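PDB 2X8X: Tlr1789 protein from Thermosynechococcus elongatus, which probably takes part in inserting beta-barrel proteins into the cyanobacterial outer membrane, this piece being its N-terminal periplasmic region of POTRA domains. Local coordinates for residues Q156-L162 with N225-K231; L19-V23 with T50-A54; L130-V134 with Q148-G152; N96-A100 with G115-I119. One frame throughout, in Å; residues are numbered along the deposited sequence.

Three POTRA domains follow one another along this elongated chain, and the four contacts sample them all. Contact 2 comes from the first, where helix 17-26 meets the start of strand 53-63. Contacts 4 and 3 belong to the second: the helix pair 92-99 and 109-125, then the hairpin 132-139 and 144-150, with centres about 14 Å apart and touch through Val133 on Ile116 and Ile119. Contact 1 lies in the third, about 24 Å from contact 3 between centres and joined to it through the link from strand 144-150 to strand 154-161. Contacts 1 and 2, on opposite sides of the chain's centre, are about 53 Å apart between centres, consistent with an extended periplasmic arm.

Contact 1: residues Q156-L162 with N225-K231; sequences QVTYRFL and NLILNIK
The parallel strand pair of a POTRA sheet joins Gln156-Leu162 to Asn225-Lys231, the first strand of the domain lying beside its last. Six backbone hydrogen bonds alternate between the strands; among them Arg160 N reaches Leu228 O at 2.8 Å and is almost straight, 175° at the hydrogen. At the opening end, Thr158 OG1 donates to Asn225 OD1, arriving in the carbonyl plane on a lone pair; the modelled 2.5 Å is unusually short and its exact length doubtful. Asn225 carries CG anti to its backbone N (chi1 180°), which swings the amide across to the threonine hydroxyl. Gln156 CG also lies against Asn225 OD1. On the same face, the extended arm of Arg160 runs over Ile227: its guanidinium has Ile227 CG2 3.4 Å above one face, toward the rim, while Ile227 CD1 comes 3.6 Å from Arg160 NH2. A salt bridge from Arg160 NH2 to Glu216 of strand 208-217 anchors the charged end. In this three-stranded sheet of the third POTRA domain, strand 224-232 is central and strand 208-217 runs antiparallel along its other edge. The opposite face is apolar and turns toward helix 175-179, where Tyr159 and Phe161 both touch Ile178. Val157 CG1 meets Leu226 CD2 at 4.0 Å, and Leu228 CD1 packs obliquely against the Tyr159 ring. Ile230 lies alongside Phe161, with CG2 4.0 Å from Phe161 CE2 and CD1 equally near the ring. Beyond them, Leu162 CD1 crosses back to Asn229 CB at 3.9 Å on the face of Arg160.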
loop_
_atom_site.group_PDB
_atom_site.type_symbol
_atom_site.label_atom_id
_atom_site.label_comp_id
_atom_site.label_asym_id
_atom_site.label_seq_id
_atom_site.Cartn_x
_atom_site.Cartn_y
_atom_site.Cartn_z
ATOM N N GLN A 156 23.019 -1.260 -7.226
ATOM C CA GLN A 156 24.315 -1.894 -7.428
ATOM C C GLN A 156 24.487 -3.172 -6.662
ATOM O O GLN A 156 23.676 -3.543 -5.794
ATOM C CB GLN A 156 25.528 -0.976 -7.119
ATOM C CG GLN A 156 25.297 -0.019 -5.976
ATOM C CD GLN A 156 26.456 0.980 -5.792
ATOM O OE1 GLN A 156 27.432 0.972 -6.536
ATOM N NE2 GLN A 156 26.337 1.833 -4.788
ATOM N N VAL A 157 25.543 -3.868 -7.014
ATOM C CA VAL A 157 25.920 -5.044 -6.231
ATOM C C VAL A 157 27.384 -4.854 -5.875
ATOM O O VAL A 157 28.216 -4.668 -6.773
ATOM C CB VAL A 157 25.742 -6.378 -7.018
ATOM C CG1 VAL A 157 26.188 -7.620 -6.171
ATOM C CG2 VAL A 157 24.313 -6.508 -7.494
ATOM N N THR A 158 27.677 -4.974 -4.562
ATOM C CA THR A 158 28.965 -4.610 -3.956
ATOM C C THR A 158 29.503 -5.864 -3.303
ATOM O O THR A 158 28.783 -6.466 -2.490
ATOM C CB THR A 158 28.754 -3.572 -2.775
ATOM O OG1 THR A 158 27.931 -2.473 -3.237
ATOM C CG2 THR A 158 30.141 -3.068 -2.129
ATOM N N TYR A 159 30.737 -6.254 -3.644
ATOM C CA TYR A 159 31.424 -7.336 -2.932
ATOM C C TYR A 159 32.287 -6.796 -1.789
ATOM O O TYR A 159 33.069 -5.884 -1.987
ATOM C CB TYR A 159 32.328 -8.199 -3.855
ATOM C CG TYR A 159 31.686 -8.628 -5.137
ATOM C CD1 TYR A 159 30.333 -9.011 -5.181
ATOM C CD2 TYR A 159 32.429 -8.625 -6.334
ATOM C CE1 TYR A 159 29.716 -9.338 -6.388
ATOM C CE2 TYR A 159 31.846 -8.978 -7.530
ATOM C CZ TYR A 159 30.491 -9.328 -7.560
ATOM O OH TYR A 159 29.919 -9.692 -8.746
ATOM N N ARG A 160 32.158 -7.352 -0.584
ATOM C CA ARG A 160 33.085 -6.959 0.472
ATOM C C ARG A 160 33.816 -8.228 0.979
ATOM O O ARG A 160 33.166 -9.194 1.462
ATOM C CB ARG A 160 32.313 -6.277 1.611
ATOM C CG ARG A 160 31.581 -5.021 1.205
ATOM C CD ARG A 160 30.900 -4.412 2.418
ATOM N NE ARG A 160 30.285 -3.171 1.930
ATOM C CZ ARG A 160 29.256 -2.570 2.494
ATOM N NH1 ARG A 160 28.713 -3.058 3.597
ATOM N NH2 ARG A 160 28.756 -1.485 1.945
ATOM N N PHE A 161 35.122 -8.274 0.791
ATOM C CA PHE A 161 35.903 -9.416 1.239
ATOM C C PHE A 161 36.349 -9.289 2.689
ATOM O O PHE A 161 36.794 -8.235 3.115
ATOM C CB PHE A 161 37.032 -9.693 0.238
ATOM C CG PHE A 161 36.501 -10.054 -1.158
ATOM C CD1 PHE A 161 36.112 -9.057 -2.047
ATOM C CD2 PHE A 161 36.365 -11.392 -1.548
ATOM C CE1 PHE A 161 35.592 -9.366 -3.347
ATOM C CE2 PHE A 161 35.866 -11.734 -2.845
ATOM C CZ PHE A 161 35.466 -10.723 -3.725
ATOM N N LEU A 162 36.230 -10.365 3.464
ATOM C CA LEU A 162 36.446 -10.267 4.909
ATOM C C LEU A 162 37.258 -11.429 5.365
ATOM O O LEU A 162 37.076 -12.521 4.817
ATOM C CB LEU A 162 35.115 -10.296 5.668
ATOM C CG LEU A 162 33.968 -9.375 5.242
ATOM C CD1 LEU A 162 32.697 -9.739 6.039
ATOM C CD2 LEU A 162 34.266 -7.852 5.344
ATOM N N ASN A 225 21.172 -1.366 -2.590
ATOM C CA ASN A 225 22.543 -1.775 -2.802
ATOM C C ASN A 225 22.683 -3.211 -2.217
ATOM O O ASN A 225 22.544 -3.435 -0.991
ATOM C CB ASN A 225 23.511 -0.706 -2.193
ATOM C CG ASN A 225 25.055 -1.061 -2.366
ATOM O OD1 ASN A 225 25.435 -1.983 -3.136
ATOM N ND2 ASN A 225 25.941 -0.317 -1.624
ATOM N N LEU A 226 22.873 -4.200 -3.091
ATOM C CA LEU A 226 23.016 -5.586 -2.604
ATOM C C LEU A 226 24.497 -5.854 -2.194
ATOM O O LEU A 226 25.421 -5.762 -3.051
ATOM C CB LEU A 226 22.551 -6.644 -3.617
ATOM C CG LEU A 226 22.807 -8.051 -3.057
ATOM C CD1 LEU A 226 21.566 -8.444 -2.362
ATOM C CD2 LEU A 226 23.144 -9.109 -4.067
ATOM N N ILE A 227 24.709 -6.221 -0.934
ATOM C CA ILE A 227 26.088 -6.391 -0.434
ATOM C C ILE A 227 26.276 -7.882 -0.296
ATOM O O ILE A 227 25.415 -8.550 0.304
ATOM C CB ILE A 227 26.305 -5.803 0.986
ATOM C CG1 ILE A 227 25.737 -4.372 1.164
ATOM C CG2 ILE A 227 27.764 -5.907 1.403
ATOM C CD1 ILE A 227 26.235 -3.358 0.231
ATOM N N LEU A 228 27.362 -8.403 -0.864
ATOM C CA LEU A 228 27.792 -9.781 -0.600
ATOM C C LEU A 228 29.021 -9.705 0.317
ATOM O O LEU A 228 30.039 -9.143 -0.063
ATOM C CB LEU A 228 28.152 -10.487 -1.896
ATOM C CG LEU A 228 27.109 -10.791 -2.974
ATOM C CD1 LEU A 228 27.697 -11.804 -3.965
ATOM C CD2 LEU A 228 25.796 -11.288 -2.317
ATOM N N ASN A 229 28.930 -10.267 1.534
ATOM C CA ASN A 229 30.009 -10.269 2.477
ATOM C C ASN A 229 30.612 -11.651 2.326
ATOM O O ASN A 229 29.940 -12.678 2.632
ATOM C CB ASN A 229 29.457 -10.085 3.888
ATOM C CG ASN A 229 28.986 -8.641 4.141
ATOM O OD1 ASN A 229 29.761 -7.747 4.014
ATOM N ND2 ASN A 229 27.698 -8.437 4.393
ATOM N N ILE A 230 31.858 -11.674 1.862
ATOM C CA ILE A 230 32.440 -12.901 1.380
ATOM C C ILE A 230 33.692 -13.208 2.108
ATOM O O ILE A 230 34.548 -12.344 2.174
ATOM C CB ILE A 230 32.794 -12.767 -0.141
ATOM C CG1 ILE A 230 31.533 -12.537 -0.991
ATOM C CG2 ILE A 230 33.510 -14.033 -0.638
ATOM C CD1 ILE A 230 31.914 -12.135 -2.458
ATOM N N LYS A 231 33.799 -14.437 2.645
ATOM C CA LYS A 231 35.031 -14.954 3.234
ATOM C C LYS A 231 35.572 -16.065 2.342
ATOM O O LYS A 231 34.948 -17.116 2.243
ATOM C CB LYS A 231 34.802 -15.430 4.683
ATOM C CG LYS A 231 34.212 -14.354 5.642
ATOM C CD LYS A 231 34.024 -14.777 7.115
ATOM C CE LYS A 231 32.857 -13.917 7.695
ATOM N NZ LYS A 231 32.770 -13.755 9.172
#

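Contact 2: residues L19-V23 with T50-A54; sequences LEQLV and TGFFA
Leu19 and Phe52 form the tight part of this contact: methyl CD2 of Leu19 stands over one face of the Phe52 ring, 3.6 Å from its centroid and 15° off the ring normal, a CH-pi contact. Leu22 CD2 reaches the same ring obliquely, 3.5 Å from Phe52 CD2, its side chain crossing the phenylalanine at about a right angle. A chi1 of 179° places Leu22 CG beside the carbonyl carbon, from where methyl CD2 touches both Phe52 and Thr50. The other branch of Leu19 serves a second aromatic ring, with CD1 3.8 Å from Phe53 CE1. One turn further along the helix, Val23 CG2 lies 3.7 Å from Phe53 CZ. Phe52 CB sits over one face of the Phe53 ring, toward its rim. In this first POTRA domain, helix 17-26 packs on the connection from helix 37-48 to strand 53-63. Gly51 breaks the helical run with a positive phi of 93°, where a side chain would press on the preceding carbonyl O. Phe53 and Val23 continue inward to Ile47, while Leu19 and Phe52 share Thr106 as a neighbour from the following domain. Contact is lighter toward Thr50, whose CG2 is 3.9 Å from Leu22 CD2; its hydroxyl is occupied by Ile47 O. On the far flank of the helix, Glu20 has its CB pointing away from Thr50-Ala54 and its side chain touching Val12 of strand 5-13, and Gln21 is exposed to solvent.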
loop_
_atom_site.group_PDB
_atom_site.type_symbol
_atom_site.label_atom_id
_atom_site.label_comp_id
_atom_site.label_asym_id
_atom_site.label_seq_id
_atom_site.Cartn_x
_atom_site.Cartn_y
_atom_site.Cartn_z
ATOM N N LEU A 19 -26.092 4.837 -2.023
ATOM C CA LEU A 19 -25.399 5.153 -0.767
ATOM C C LEU A 19 -26.267 5.742 0.318
ATOM O O LEU A 19 -25.913 5.713 1.486
ATOM C CB LEU A 19 -24.291 6.163 -1.006
ATOM C CG LEU A 19 -22.985 5.675 -1.602
ATOM C CD1 LEU A 19 -22.022 6.903 -1.706
ATOM C CD2 LEU A 19 -22.385 4.411 -0.869
ATOM N N GLU A 20 -27.368 6.348 -0.078
ATOM C CA GLU A 20 -28.174 7.097 0.864
ATOM C C GLU A 20 -28.921 6.161 1.809
ATOM O O GLU A 20 -29.092 6.464 2.985
ATOM C CB GLU A 20 -29.158 8.018 0.110
ATOM C CG GLU A 20 -29.933 8.916 1.058
ATOM C CD GLU A 20 -30.978 9.733 0.362
ATOM O OE1 GLU A 20 -30.874 9.921 -0.882
ATOM O OE2 GLU A 20 -31.900 10.191 1.070
ATOM N N GLN A 21 -29.340 5.005 1.316
ATOM C CA GLN A 21 -29.912 3.984 2.214
ATOM C C GLN A 21 -28.843 3.510 3.232
ATOM O O GLN A 21 -29.120 3.352 4.422
ATOM C CB GLN A 21 -30.498 2.820 1.423
ATOM C CG GLN A 21 -31.904 3.135 0.760
ATOM C CD GLN A 21 -31.809 3.299 -0.775
ATOM O OE1 GLN A 21 -30.704 3.309 -1.340
ATOM N NE2 GLN A 21 -32.961 3.400 -1.451
ATOM N N LEU A 22 -27.603 3.359 2.763
ATOM C CA LEU A 22 -26.486 2.991 3.654
ATOM C C LEU A 22 -26.271 3.935 4.830
ATOM O O LEU A 22 -26.064 3.451 5.935
ATOM C CB LEU A 22 -25.183 2.842 2.863
ATOM C CG LEU A 22 -23.961 2.481 3.701
ATOM C CD1 LEU A 22 -23.979 0.962 4.130
ATOM C CD2 LEU A 22 -22.719 2.882 2.907
ATOM N N VAL A 23 -26.288 5.251 4.570
ATOM C CA VAL A 23 -26.197 6.280 5.585
ATOM C C VAL A 23 -27.312 6.106 6.618
ATOM O O VAL A 23 -27.051 6.120 7.837
ATOM C CB VAL A 23 -26.247 7.718 4.959
ATOM C CG1 VAL A 23 -26.236 8.832 6.045
ATOM C CG2 VAL A 23 -25.070 7.922 4.005
ATOM N N THR A 50 -17.640 3.697 6.848
ATOM C CA THR A 50 -18.119 2.821 5.743
ATOM C C THR A 50 -17.082 2.836 4.599
ATOM O O THR A 50 -17.044 1.914 3.815
ATOM C CB THR A 50 -19.441 3.266 5.162
ATOM O OG1 THR A 50 -19.285 4.601 4.633
ATOM C CG2 THR A 50 -20.637 3.129 6.236
ATOM N N GLY A 51 -16.281 3.911 4.521
ATOM C CA GLY A 51 -15.209 3.982 3.524
ATOM C C GLY A 51 -15.587 4.667 2.226
ATOM O O GLY A 51 -14.716 4.838 1.383
ATOM N N PHE A 52 -16.848 5.081 2.088
ATOM C CA PHE A 52 -17.300 5.754 0.848
ATOM C C PHE A 52 -17.181 7.279 0.831
ATOM O O PHE A 52 -17.487 7.914 -0.195
ATOM C CB PHE A 52 -18.792 5.434 0.557
ATOM C CG PHE A 52 -19.078 4.001 0.233
ATOM C CD1 PHE A 52 -18.779 3.484 -1.032
ATOM C CD2 PHE A 52 -19.667 3.161 1.197
ATOM C CE1 PHE A 52 -19.031 2.152 -1.342
ATOM C CE2 PHE A 52 -19.946 1.805 0.910
ATOM C CZ PHE A 52 -19.650 1.306 -0.375
ATOM N N PHE A 53 -16.788 7.908 1.938
ATOM C CA PHE A 53 -16.978 9.371 2.038
ATOM C C PHE A 53 -15.714 10.116 2.338
ATOM O O PHE A 53 -14.978 9.736 3.249
ATOM C CB PHE A 53 -18.071 9.711 3.089
ATOM C CG PHE A 53 -19.370 9.008 2.820
ATOM C CD1 PHE A 53 -20.253 9.491 1.861
ATOM C CD2 PHE A 53 -19.699 7.852 3.500
ATOM C CE1 PHE A 53 -21.449 8.814 1.577
ATOM C CE2 PHE A 53 -20.887 7.184 3.226
ATOM C CZ PHE A 53 -21.774 7.658 2.298
ATOM N N ALA A 54 -15.444 11.151 1.546
ATOM C CA ALA A 54 -14.297 12.011 1.822
ATOM C C ALA A 54 -14.532 12.919 3.026
ATOM O O ALA A 54 -13.561 13.390 3.660
ATOM C CB ALA A 54 -13.962 12.885 0.578
#

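Contact 3: residues L130-V134 with Q148-G152; sequences LGQVV and QVAEG
In Val133 the branch CG2 lies anti to the carbonyl carbon, beside the backbone N (chi1 173°), and there it meets Val149 CG1 at 3.9 Å, the two valines crossing obliquely. Val134 places CG1 anti to the carbonyl carbon, 4.0 Å from Ala150 CB, and CG2 between the backbone N and the carbonyl carbon, 3.7 Å from Gln148 CB. Ala150 and Gln132 exchange two backbone hydrogen bonds; Ala150 N binds Gln132 O nearly along the C=O axis, whereas Gln132 N sits above the carbonyl plane of Ala150 O. Val134 N donates to Gln148 O, again from about 40° out of plane. These bonds belong to the antiparallel beta hairpin of the second POTRA domain, in which strand 132-139 is an outer strand, 144-150 is central and Val133 faces helix 109-125. Beyond the last direct bond, water joins the backbones: one molecule accepts from Leu130 N and donates to Glu151 O. At the other end, another links Val134 O and Gln148 N. Gly152 CA lies 4.0 Å from Leu130 CB, closeness allowed by the missing side chain. The Glu151 side chain leaves the strand pair, and its carboxylate is held by Tyr123 OH and the backbone N atoms of Gln88, Val89 and Leu90.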
loop_
_atom_site.group_PDB
_atom_site.type_symbol
_atom_site.label_atom_id
_atom_site.label_comp_id
_atom_site.label_asym_id
_atom_site.label_seq_id
_atom_site.Cartn_x
_atom_site.Cartn_y
_atom_site.Cartn_z
ATOM N N LEU A 130 10.922 -7.482 -1.453
ATOM C CA LEU A 130 10.908 -6.075 -0.986
ATOM C C LEU A 130 9.703 -5.283 -1.541
ATOM O O LEU A 130 9.443 -4.195 -1.093
ATOM C CB LEU A 130 12.199 -5.329 -1.392
ATOM C CG LEU A 130 13.537 -5.834 -0.822
ATOM C CD1 LEU A 130 14.661 -4.934 -1.353
ATOM C CD2 LEU A 130 13.599 -5.887 0.752
ATOM N N GLY A 131 9.043 -5.803 -2.553
ATOM C CA GLY A 131 8.111 -5.007 -3.323
ATOM C C GLY A 131 6.849 -4.629 -2.563
ATOM O O GLY A 131 6.278 -5.485 -1.873
ATOM N N GLN A 132 6.347 -3.401 -2.696
ATOM C CA GLN A 132 5.073 -3.105 -1.974
ATOM C C GLN A 132 4.625 -1.762 -2.500
ATOM O O GLN A 132 5.461 -1.019 -3.048
ATOM C CB GLN A 132 5.301 -2.946 -0.463
ATOM C CG GLN A 132 6.279 -1.773 -0.204
ATOM C CD GLN A 132 6.565 -1.525 1.314
ATOM O OE1 GLN A 132 5.902 -2.068 2.175
ATOM N NE2 GLN A 132 7.576 -0.722 1.612
ATOM N N VAL A 133 3.345 -1.444 -2.259
ATOM C CA VAL A 133 2.764 -0.117 -2.513
ATOM C C VAL A 133 3.307 0.785 -1.443
ATOM O O VAL A 133 3.458 0.340 -0.299
ATOM C CB VAL A 133 1.222 -0.206 -2.447
ATOM C CG1 VAL A 133 0.532 1.169 -2.528
ATOM C CG2 VAL A 133 0.747 -1.054 -3.606
ATOM N N VAL A 134 3.649 2.026 -1.797
ATOM C CA VAL A 134 4.163 3.004 -0.861
ATOM C C VAL A 134 3.375 4.308 -0.974
ATOM O O VAL A 134 2.790 4.649 -2.052
ATOM C CB VAL A 134 5.701 3.336 -1.108
ATOM C CG1 VAL A 134 6.556 2.122 -0.863
ATOM C CG2 VAL A 134 5.942 3.767 -2.518
ATOM N N GLN A 148 1.812 4.380 -5.954
ATOM C CA GLN A 148 3.241 4.206 -6.164
ATOM C C GLN A 148 3.586 2.864 -5.651
ATOM O O GLN A 148 3.021 2.452 -4.619
ATOM C CB GLN A 148 4.003 5.214 -5.315
ATOM C CG GLN A 148 3.640 6.659 -5.617
ATOM C CD GLN A 148 4.420 7.642 -4.708
ATOM O OE1 GLN A 148 3.809 8.438 -4.016
ATOM N NE2 GLN A 148 5.722 7.499 -4.631
ATOM N N VAL A 149 4.485 2.155 -6.338
ATOM C CA VAL A 149 5.153 0.989 -5.767
ATOM C C VAL A 149 6.682 1.222 -5.731
ATOM O O VAL A 149 7.226 2.024 -6.509
ATOM C CB VAL A 149 4.862 -0.251 -6.539
ATOM C CG1 VAL A 149 3.341 -0.585 -6.489
ATOM C CG2 VAL A 149 5.302 -0.013 -7.954
ATOM N N ALA A 150 7.314 0.553 -4.779
ATOM C CA ALA A 150 8.765 0.386 -4.728
ATOM C C ALA A 150 8.950 -1.103 -4.758
ATOM O O ALA A 150 8.660 -1.775 -3.776
ATOM C CB ALA A 150 9.296 0.930 -3.464
ATOM N N GLU A 151 9.443 -1.600 -5.881
ATOM C CA GLU A 151 9.470 -3.015 -6.141
ATOM C C GLU A 151 10.726 -3.669 -5.568
ATOM O O GLU A 151 10.730 -4.871 -5.380
ATOM C CB GLU A 151 9.461 -3.217 -7.639
ATOM C CG GLU A 151 8.171 -2.648 -8.259
ATOM C CD GLU A 151 7.895 -3.256 -9.598
ATOM O OE1 GLU A 151 8.856 -3.701 -10.261
ATOM O OE2 GLU A 151 6.729 -3.318 -9.974
ATOM N N GLY A 152 11.765 -2.882 -5.285
ATOM C CA GLY A 152 13.040 -3.437 -4.766
ATOM C C GLY A 152 14.088 -3.544 -5.879
ATOM O O GLY A 152 14.734 -4.569 -6.054
HETATM O O HOH W 1 11.723 -7.312 -4.225
HETATM O O HOH W 2 10.184 -1.791 -1.465
HETATM O O HOH W 3 0.423 4.907 -3.386
#

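Contact 4: residues N96-A100 with G115-I119; sequences NEIFA and GIEKI
Between Asn96-Ala100 and Gly115-Ile119 the nearest CA atoms are those of Ile98 and Gly115, 6.3 Å apart. The missing side chain of Gly115 brings the far end of the Phe99 ring, CE2 and CZ, against its backbone: Phe99 CZ is 3.6 Å from Gly115 C, and Phe99 CE2 is 3.7 Å from Gly115 CA, space that a CB on this residue would occupy. The same ring receives Ile119 CD1 at its edge, in plane, 3.8 Å from Phe99 CE1, the two side chains crossing at about a right angle. Phe99 has CG beside the backbone N (chi1 -67°), an orientation that brings the far end of the ring to Gly115. Ile98 uses both branches. Its CD1 meets Ile119 CG1 at 3.8 Å, while CG2 rests near Gly115 O and 3.6 Å from Lys118 CE. Ile98 CG2 also covers one face of its neighbour's ring, Phe99, toward the rim. Lys118 slides past Ile98 in the opposite direction, its chain bent at the third torsion (chi3 -75°), and contributes methylene carbons on the solvent side of the contact. These are the two helices of the second POTRA domain, packed against its three-stranded sheet: Phe99 and Ile119 both reach Leu147 of strand 144-150, and Ile116, whose CB points away from Asn96-Ala100, touches Val133 and Pro137. No hydrogen bond or salt bridge links the two segments, which implies that their attachment rests on close apolar fit; the bare CA of Gly115 is consistent with the close approach.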
loop_
_atom_site.group_PDB
_atom_site.type_symbol
_atom_site.label_atom_id
_atom_site.label_comp_id
_atom_site.label_asym_id
_atom_site.label_seq_id
_atom_site.Cartn_x
_atom_site.Cartn_y
_atom_site.Cartn_z
ATOM N N ASN A 96 -4.872 -3.175 -13.657
ATOM C CA ASN A 96 -6.235 -3.003 -14.230
ATOM C C ASN A 96 -7.096 -4.199 -13.893
ATOM O O ASN A 96 -8.273 -4.073 -13.504
ATOM C CB ASN A 96 -6.244 -2.829 -15.770
ATOM C CG ASN A 96 -5.584 -1.530 -16.251
ATOM O OD1 ASN A 96 -5.136 -1.432 -17.421
ATOM N ND2 ASN A 96 -5.513 -0.532 -15.390
ATOM N N GLU A 97 -6.513 -5.384 -14.020
ATOM C CA GLU A 97 -7.226 -6.606 -13.626
ATOM C C GLU A 97 -7.569 -6.672 -12.106
ATOM O O GLU A 97 -8.693 -7.003 -11.719
ATOM C CB GLU A 97 -6.393 -7.777 -14.115
ATOM C CG GLU A 97 -6.651 -9.132 -13.510
ATOM C CD GLU A 97 -5.547 -10.133 -13.934
ATOM O OE1 GLU A 97 -4.715 -9.785 -14.844
ATOM O OE2 GLU A 97 -5.521 -11.257 -13.365
ATOM N N ILE A 98 -6.617 -6.382 -11.223
ATOM C CA ILE A 98 -6.926 -6.322 -9.762
ATOM C C ILE A 98 -8.108 -5.402 -9.400
ATOM O O ILE A 98 -9.018 -5.788 -8.651
ATOM C CB ILE A 98 -5.630 -5.943 -8.927
ATOM C CG1 ILE A 98 -4.650 -7.096 -8.993
ATOM C CG2 ILE A 98 -5.960 -5.497 -7.445
ATOM C CD1 ILE A 98 -3.212 -6.638 -8.632
ATOM N N PHE A 99 -8.153 -4.238 -10.026
ATOM C CA PHE A 99 -9.105 -3.239 -9.676
ATOM C C PHE A 99 -10.363 -3.240 -10.568
ATOM O O PHE A 99 -11.318 -2.592 -10.180
ATOM C CB PHE A 99 -8.458 -1.812 -9.555
ATOM C CG PHE A 99 -7.488 -1.677 -8.407
ATOM C CD1 PHE A 99 -6.124 -1.875 -8.615
ATOM C CD2 PHE A 99 -7.907 -1.370 -7.113
ATOM C CE1 PHE A 99 -5.206 -1.774 -7.558
ATOM C CE2 PHE A 99 -6.992 -1.245 -6.094
ATOM C CZ PHE A 99 -5.628 -1.449 -6.309
ATOM N N ALA A 100 -10.395 -3.983 -11.692
ATOM C CA ALA A 100 -11.631 -4.084 -12.557
ATOM C C ALA A 100 -12.972 -4.185 -11.806
ATOM O O ALA A 100 -13.933 -3.498 -12.222
ATOM C CB ALA A 100 -11.513 -5.235 -13.661
ATOM N N GLY A 115 -7.462 -4.065 -2.648
ATOM C CA GLY A 115 -6.644 -4.163 -3.854
ATOM C C GLY A 115 -5.162 -3.898 -3.664
ATOM O O GLY A 115 -4.326 -4.496 -4.322
ATOM N N ILE A 116 -4.821 -2.941 -2.817
ATOM C CA ILE A 116 -3.431 -2.649 -2.491
ATOM C C ILE A 116 -2.843 -3.900 -1.876
ATOM O O ILE A 116 -1.726 -4.334 -2.254
ATOM C CB ILE A 116 -3.315 -1.432 -1.528
ATOM C CG1 ILE A 116 -3.657 -0.154 -2.291
ATOM C CG2 ILE A 116 -1.922 -1.371 -0.926
ATOM C CD1 ILE A 116 -3.676 1.058 -1.390
ATOM N N GLU A 117 -3.631 -4.590 -1.036
ATOM C CA GLU A 117 -3.144 -5.864 -0.470
ATOM C C GLU A 117 -2.939 -6.962 -1.531
ATOM O O GLU A 117 -2.024 -7.772 -1.408
ATOM C CB GLU A 117 -4.018 -6.419 0.655
ATOM C CG GLU A 117 -3.979 -5.588 1.938
ATOM C CD GLU A 117 -2.547 -4.961 2.258
ATOM O OE1 GLU A 117 -1.492 -5.688 2.282
ATOM O OE2 GLU A 117 -2.481 -3.715 2.519
ATOM N N LYS A 118 -3.771 -6.980 -2.565
ATOM C CA LYS A 118 -3.538 -7.893 -3.698
ATOM C C LYS A 118 -2.247 -7.584 -4.416
ATOM O O LYS A 118 -1.546 -8.485 -4.921
ATOM C CB LYS A 118 -4.715 -7.795 -4.680
ATOM C CG LYS A 118 -5.873 -8.742 -4.178
ATOM C CD LYS A 118 -7.047 -8.669 -5.166
ATOM C CE LYS A 118 -7.793 -7.293 -4.953
ATOM N NZ LYS A 118 -9.106 -7.156 -4.173
ATOM N N ILE A 119 -1.922 -6.307 -4.529
ATOM C CA ILE A 119 -0.630 -5.979 -5.202
ATOM C C ILE A 119 0.567 -6.501 -4.342
ATOM O O ILE A 119 1.520 -7.100 -4.858
ATOM C CB ILE A 119 -0.532 -4.470 -5.447
ATOM C CG1 ILE A 119 -1.451 -4.026 -6.577
ATOM C CG2 ILE A 119 0.937 -4.077 -5.710
ATOM C CD1 ILE A 119 -1.563 -2.420 -6.582
#